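Local coordinates for MGS-M4 (Unidentified, PDB 4Q3M), which is an aldo-keto reductase that probably interconverts carbonyls and alcohols with a nicotinamide cofactor, its substrate being unknown, at residues H106-Y111 and S136-H141; H142-M147 and H171-K176. All coordinates share one frame; numbering follows the deposited sequence.

Overall arrangement
Contact 1 comes first along the chain and closes before contact 2 opens, and the two are joined through helix 140-149: 136-141 enters it and 142-147 continues it. Their centres lie about 11 Å apart, on the same side of the chain's centre. Contact 1 ties the loop after strand 102-105 to the turn after strand 133-136, at the C-terminal ends of neighbouring parallel strands of the TIM barrel. Contact 2 lies on the outer helical layer, where helix 140-149 meets helix 168-176. The contacts touch directly, Phe-138 packing on Leu-143 and Leu-146, so one helix links the loops at the mouth of the barrel to its outer wall.

Contact 1. Residues H106-Y111 and S136-H141; sequences HWFKGY and SNFNVH
Asn-137 reaches across to His-106 and Trp-107 with a single amide that does two jobs. Asn-137 ND2 gives a hydrogen bond of 2.8 Å to the carbonyl O of His-106; the bond is almost perfectly straight, lies in the amide plane and arrives nearly along the C=O axis. OD1 is taken by the hydroxyl of Tyr-184, so both ends of the amide are held and its rotation is fixed. Asparagine also suits this backbone position, which has left-handed helical torsions. Ser-136, next to it, sends its hydroxyl to the carbonyl O of Gln-158.

Water adds a second polar link: one molecule accepts from Phe-108 N at 3.0 Å and donates to Asn-137 O at 2.7 Å, joining the two backbones where they do not bond directly.

Ring contacts make up the rest. The Asn-137 amide lies flat over one face of the Trp-107 indole, the planes 2° apart and ND2 3.4 Å above the ring plane, over its centre. With CG beside its own backbone N (chi1 -63°), Asn-137 lays its amide on the indole. Further on, Phe-108 and Phe-138 form a T-shaped pair, the edge of Phe-108 directed at the face of Phe-138, with centroids 5.5 Å apart and planes at 85°. The CB of Phe-108 also packs against Phe-138 CE1 at 3.8 Å, while the Phe-108 ring stacks on that of His-142. Phenylalanine suits both buried places, offering an edge or a face with no polar group to satisfy.

A separate edge contact comes from Tyr-111, at the start of helix 111-126, which brings its OH to the edge of the His-141 ring.

Two adjacent beta-alpha loops are thus fastened together at the C-terminal mouth of a TIM barrel, the end at which aldo-keto reductases hold the nicotinamide cofactor and substrate.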
# COMPACT_ATOMS: atom_id res chain seq x y z
N HIS A 106 -5.78 2.09 -15.52
CA HIS A 106 -4.78 1.13 -15.05
C HIS A 106 -4.18 1.50 -13.69
O HIS A 106 -4.06 0.66 -12.81
CB HIS A 106 -3.67 0.99 -16.08
CG HIS A 106 -3.01 -0.36 -16.08
ND1 HIS A 106 -2.47 -0.93 -17.22
CD2 HIS A 106 -2.80 -1.25 -15.08
CE1 HIS A 106 -1.96 -2.11 -16.92
NE2 HIS A 106 -2.15 -2.33 -15.63
N TRP A 107 -3.81 2.77 -13.53
CA TRP A 107 -3.23 3.25 -12.28
C TRP A 107 -3.77 4.63 -11.90
O TRP A 107 -4.28 5.36 -12.75
CB TRP A 107 -1.70 3.31 -12.38
CG TRP A 107 -1.03 1.98 -12.58
CD1 TRP A 107 -0.75 1.37 -13.76
CD2 TRP A 107 -0.54 1.10 -11.55
NE1 TRP A 107 -0.12 0.17 -13.55
CE2 TRP A 107 0.02 -0.02 -12.20
CE3 TRP A 107 -0.52 1.16 -10.16
CZ2 TRP A 107 0.59 -1.08 -11.49
CZ3 TRP A 107 0.04 0.10 -9.46
CH2 TRP A 107 0.59 -1.00 -10.13
N PHE A 108 -3.64 4.98 -10.63
CA PHE A 108 -4.01 6.31 -10.17
C PHE A 108 -2.87 7.30 -10.42
O PHE A 108 -1.73 7.06 -10.03
CB PHE A 108 -4.37 6.29 -8.68
CG PHE A 108 -4.78 7.63 -8.14
CD1 PHE A 108 -6.06 8.11 -8.34
CD2 PHE A 108 -3.89 8.40 -7.41
CE1 PHE A 108 -6.44 9.34 -7.84
CE2 PHE A 108 -4.27 9.63 -6.91
CZ PHE A 108 -5.55 10.10 -7.12
N LYS A 109 -3.20 8.40 -11.09
CA LYS A 109 -2.20 9.41 -11.42
C LYS A 109 -2.70 10.81 -11.07
O LYS A 109 -2.55 11.75 -11.86
CB LYS A 109 -1.84 9.34 -12.91
CG LYS A 109 -1.25 8.01 -13.35
CD LYS A 109 0.18 7.85 -12.87
CE LYS A 109 1.10 8.88 -13.53
NZ LYS A 109 2.53 8.64 -13.19
N GLY A 110 -3.29 10.95 -9.89
CA GLY A 110 -3.87 12.21 -9.47
C GLY A 110 -5.37 12.24 -9.68
O GLY A 110 -5.88 11.58 -10.59
N TYR A 111 -6.07 12.99 -8.84
CA TYR A 111 -7.53 13.05 -8.91
C TYR A 111 -8.01 13.67 -10.22
O TYR A 111 -8.93 13.16 -10.86
CB TYR A 111 -8.09 13.85 -7.73
CG TYR A 111 -7.86 13.20 -6.39
CD1 TYR A 111 -8.37 11.94 -6.10
CD2 TYR A 111 -7.14 13.85 -5.39
CE1 TYR A 111 -8.16 11.34 -4.87
CE2 TYR A 111 -6.93 13.26 -4.16
CZ TYR A 111 -7.45 12.01 -3.90
OH TYR A 111 -7.24 11.42 -2.68
N SER A 136 -8.51 0.44 -11.89
CA SER A 136 -7.58 -0.57 -11.42
C SER A 136 -6.51 0.09 -10.56
O SER A 136 -6.11 1.23 -10.81
CB SER A 136 -6.94 -1.30 -12.60
OG SER A 136 -6.02 -2.29 -12.15
N ASN A 137 -6.05 -0.63 -9.54
CA ASN A 137 -5.06 -0.12 -8.58
C ASN A 137 -5.52 1.18 -7.91
O ASN A 137 -4.70 2.05 -7.61
CB ASN A 137 -3.71 0.10 -9.26
CG ASN A 137 -3.10 -1.18 -9.78
OD1 ASN A 137 -2.67 -2.03 -9.00
ND2 ASN A 137 -3.05 -1.33 -11.10
N PHE A 138 -6.82 1.29 -7.68
CA PHE A 138 -7.37 2.43 -6.96
C PHE A 138 -7.61 2.06 -5.50
O PHE A 138 -8.25 1.05 -5.21
CB PHE A 138 -8.67 2.91 -7.60
CG PHE A 138 -8.47 3.94 -8.69
CD1 PHE A 138 -7.44 3.80 -9.61
CD2 PHE A 138 -9.32 5.03 -8.79
CE1 PHE A 138 -7.26 4.74 -10.60
CE2 PHE A 138 -9.14 5.97 -9.79
CZ PHE A 138 -8.11 5.83 -10.69
N ASN A 139 -7.10 2.87 -4.58
CA ASN A 139 -7.34 2.66 -3.17
C ASN A 139 -8.64 3.33 -2.75
O ASN A 139 -9.36 3.87 -3.60
CB ASN A 139 -6.17 3.18 -2.33
CG ASN A 139 -5.97 2.39 -1.05
OD1 ASN A 139 -6.87 1.67 -0.60
ND2 ASN A 139 -4.80 2.51 -0.45
N VAL A 140 -8.94 3.31 -1.46
CA VAL A 140 -10.22 3.80 -0.95
C VAL A 140 -10.46 5.28 -1.25
O VAL A 140 -11.50 5.64 -1.79
CB VAL A 140 -10.34 3.57 0.57
CG1 VAL A 140 -11.55 4.31 1.12
CG2 VAL A 140 -10.42 2.09 0.88
N HIS A 141 -9.49 6.13 -0.92
CA HIS A 141 -9.67 7.57 -1.12
C HIS A 141 -9.72 7.94 -2.59
O HIS A 141 -10.28 8.97 -2.96
CB HIS A 141 -8.56 8.36 -0.40
CG HIS A 141 -7.17 7.97 -0.80
ND1 HIS A 141 -6.57 6.81 -0.36
CD2 HIS A 141 -6.27 8.60 -1.58
CE1 HIS A 141 -5.35 6.74 -0.86
NE2 HIS A 141 -5.14 7.81 -1.61
O HOH W 1 -1.31 -3.66 -12.73
O HOH W 2 -2.45 3.45 -8.34

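Contact 2. Residues H142-M147 and H171-K176; sequences HLMYLM and HDYCKK
Tyr-173 is the bump of this contact, its ring pushed into a hollow on helix 142-147 walled by Leu-143, Met-144 and Met-147. With CG anti to the backbone N (chi1 173°), the ring extends from its own helix toward 142-147. Leu-143 meets it at the edge, Leu-143 CB lying 3.5 Å from Tyr-173 CE2, and Met-144 crosses the far end at about a right angle, with Met-144 CG 3.8 Å from Tyr-173 CZ. Met-147 lies more loosely beside the hydroxyl, through its CG. The reach of a tyrosine suits helices whose axes, over 142-147 and 171-176, come no nearer than 11.6 Å and run nearly parallel, 8° between them, as expected of successive outer helices in a TIM barrel, where each follows its own parallel strand. Replacing Tyr-173 by alanine would remove the ring and is likely to open a gap between the helices, leaving Leu-143 and the two methionines without the surface they pack on. In return Leu-143 projects toward helix 171-176, Leu-143 CD1 lying beside Cys-174 SG at 3.8 Å, where the short side chain of a cysteine fits, and it also packs inward on Val-135 and Asn-157 of the barrel strands. Met-144, flexible and apolar, also packs on Met-144 of the second subunit.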
# COMPACT_ATOMS: atom_id res chain seq x y z
N HIS A 142 -9.13 7.10 -3.44
CA HIS A 142 -9.24 7.29 -4.89
C HIS A 142 -10.67 7.00 -5.34
O HIS A 142 -11.22 7.71 -6.18
CB HIS A 142 -8.25 6.40 -5.63
CG HIS A 142 -6.83 6.60 -5.22
ND1 HIS A 142 -5.90 5.58 -5.23
CD2 HIS A 142 -6.17 7.70 -4.80
CE1 HIS A 142 -4.73 6.05 -4.82
NE2 HIS A 142 -4.87 7.33 -4.55
N LEU A 143 -11.25 5.95 -4.77
CA LEU A 143 -12.61 5.55 -5.10
C LEU A 143 -13.62 6.58 -4.58
O LEU A 143 -14.60 6.88 -5.26
CB LEU A 143 -12.92 4.17 -4.54
CG LEU A 143 -12.10 3.01 -5.11
CD1 LEU A 143 -12.44 1.70 -4.40
CD2 LEU A 143 -12.33 2.88 -6.61
N MET A 144 -13.37 7.10 -3.39
CA MET A 144 -14.24 8.11 -2.79
C MET A 144 -14.38 9.33 -3.69
O MET A 144 -15.46 9.93 -3.78
CB MET A 144 -13.72 8.54 -1.41
CG MET A 144 -13.72 7.43 -0.37
SD MET A 144 -13.59 8.03 1.33
CE MET A 144 -11.98 8.81 1.31
N TYR A 145 -13.30 9.69 -4.36
CA TYR A 145 -13.30 10.83 -5.27
C TYR A 145 -14.16 10.56 -6.49
O TYR A 145 -14.89 11.44 -6.95
CB TYR A 145 -11.87 11.18 -5.69
CG TYR A 145 -11.77 12.42 -6.54
CD1 TYR A 145 -11.75 13.68 -5.96
CD2 TYR A 145 -11.69 12.34 -7.92
CE1 TYR A 145 -11.65 14.82 -6.73
CE2 TYR A 145 -11.59 13.47 -8.70
CZ TYR A 145 -11.58 14.71 -8.10
OH TYR A 145 -11.48 15.85 -8.88
N LEU A 146 -14.00 9.40 -7.07
CA LEU A 146 -14.81 8.97 -8.17
C LEU A 146 -16.31 8.78 -7.82
O LEU A 146 -17.16 9.17 -8.59
CB LEU A 146 -14.19 7.72 -8.76
CG LEU A 146 -13.69 7.74 -10.19
CD1 LEU A 146 -12.94 9.01 -10.51
CD2 LEU A 146 -12.81 6.57 -10.43
N MET A 147 -16.62 8.20 -6.67
CA MET A 147 -17.98 8.05 -6.17
C MET A 147 -18.66 9.41 -6.04
O MET A 147 -19.85 9.56 -6.33
CB MET A 147 -18.00 7.34 -4.82
CG MET A 147 -17.57 5.88 -4.88
SD MET A 147 -18.60 4.89 -5.98
CE MET A 147 -20.20 5.09 -5.21
N HIS A 171 -12.25 -4.58 0.00
CA HIS A 171 -13.35 -5.39 -0.51
C HIS A 171 -14.68 -4.94 0.08
O HIS A 171 -15.66 -4.76 -0.64
CB HIS A 171 -13.11 -6.87 -0.20
CG HIS A 171 -14.10 -7.78 -0.85
ND1 HIS A 171 -14.36 -9.05 -0.38
CD2 HIS A 171 -14.90 -7.62 -1.93
CE1 HIS A 171 -15.27 -9.63 -1.14
NE2 HIS A 171 -15.62 -8.78 -2.09
N ASP A 172 -14.70 -4.75 1.40
CA ASP A 172 -15.91 -4.31 2.08
C ASP A 172 -16.34 -2.93 1.61
O ASP A 172 -17.53 -2.69 1.41
CB ASP A 172 -15.69 -4.30 3.60
CG ASP A 172 -15.74 -5.69 4.21
OD1 ASP A 172 -16.26 -6.61 3.55
OD2 ASP A 172 -15.25 -5.85 5.34
N TYR A 173 -15.38 -2.03 1.43
CA TYR A 173 -15.68 -0.69 0.94
C TYR A 173 -16.33 -0.74 -0.44
O TYR A 173 -17.35 -0.09 -0.67
CB TYR A 173 -14.41 0.17 0.87
CG TYR A 173 -14.66 1.51 0.21
CD1 TYR A 173 -15.19 2.58 0.92
CD2 TYR A 173 -14.38 1.70 -1.14
CE1 TYR A 173 -15.43 3.79 0.31
CE2 TYR A 173 -14.62 2.91 -1.76
CZ TYR A 173 -15.14 3.95 -1.03
OH TYR A 173 -15.38 5.16 -1.64
N CYS A 174 -15.74 -1.51 -1.34
CA CYS A 174 -16.26 -1.65 -2.70
C CYS A 174 -17.68 -2.21 -2.69
O CYS A 174 -18.55 -1.71 -3.40
CB CYS A 174 -15.34 -2.54 -3.54
SG CYS A 174 -13.72 -1.82 -3.90
N LYS A 175 -17.90 -3.24 -1.89
CA LYS A 175 -19.22 -3.87 -1.80
C LYS A 175 -20.26 -2.90 -1.26
O LYS A 175 -21.42 -2.93 -1.67
CB LYS A 175 -19.16 -5.12 -0.92
CG LYS A 175 -18.58 -6.34 -1.61
CD LYS A 175 -18.82 -7.61 -0.80
CE LYS A 175 -18.07 -7.57 0.52
NZ LYS A 175 -18.39 -8.76 1.36
N LYS A 176 -19.86 -2.03 -0.33
CA LYS A 176 -20.76 -1.02 0.21
C LYS A 176 -21.10 0.03 -0.84
O LYS A 176 -22.17 0.63 -0.81
CB LYS A 176 -20.14 -0.35 1.44
CG LYS A 176 -20.07 -1.24 2.67
CD LYS A 176 -19.50 -0.49 3.86
CE LYS A 176 -19.44 -1.38 5.10
NZ LYS A 176 -18.92 -0.64 6.29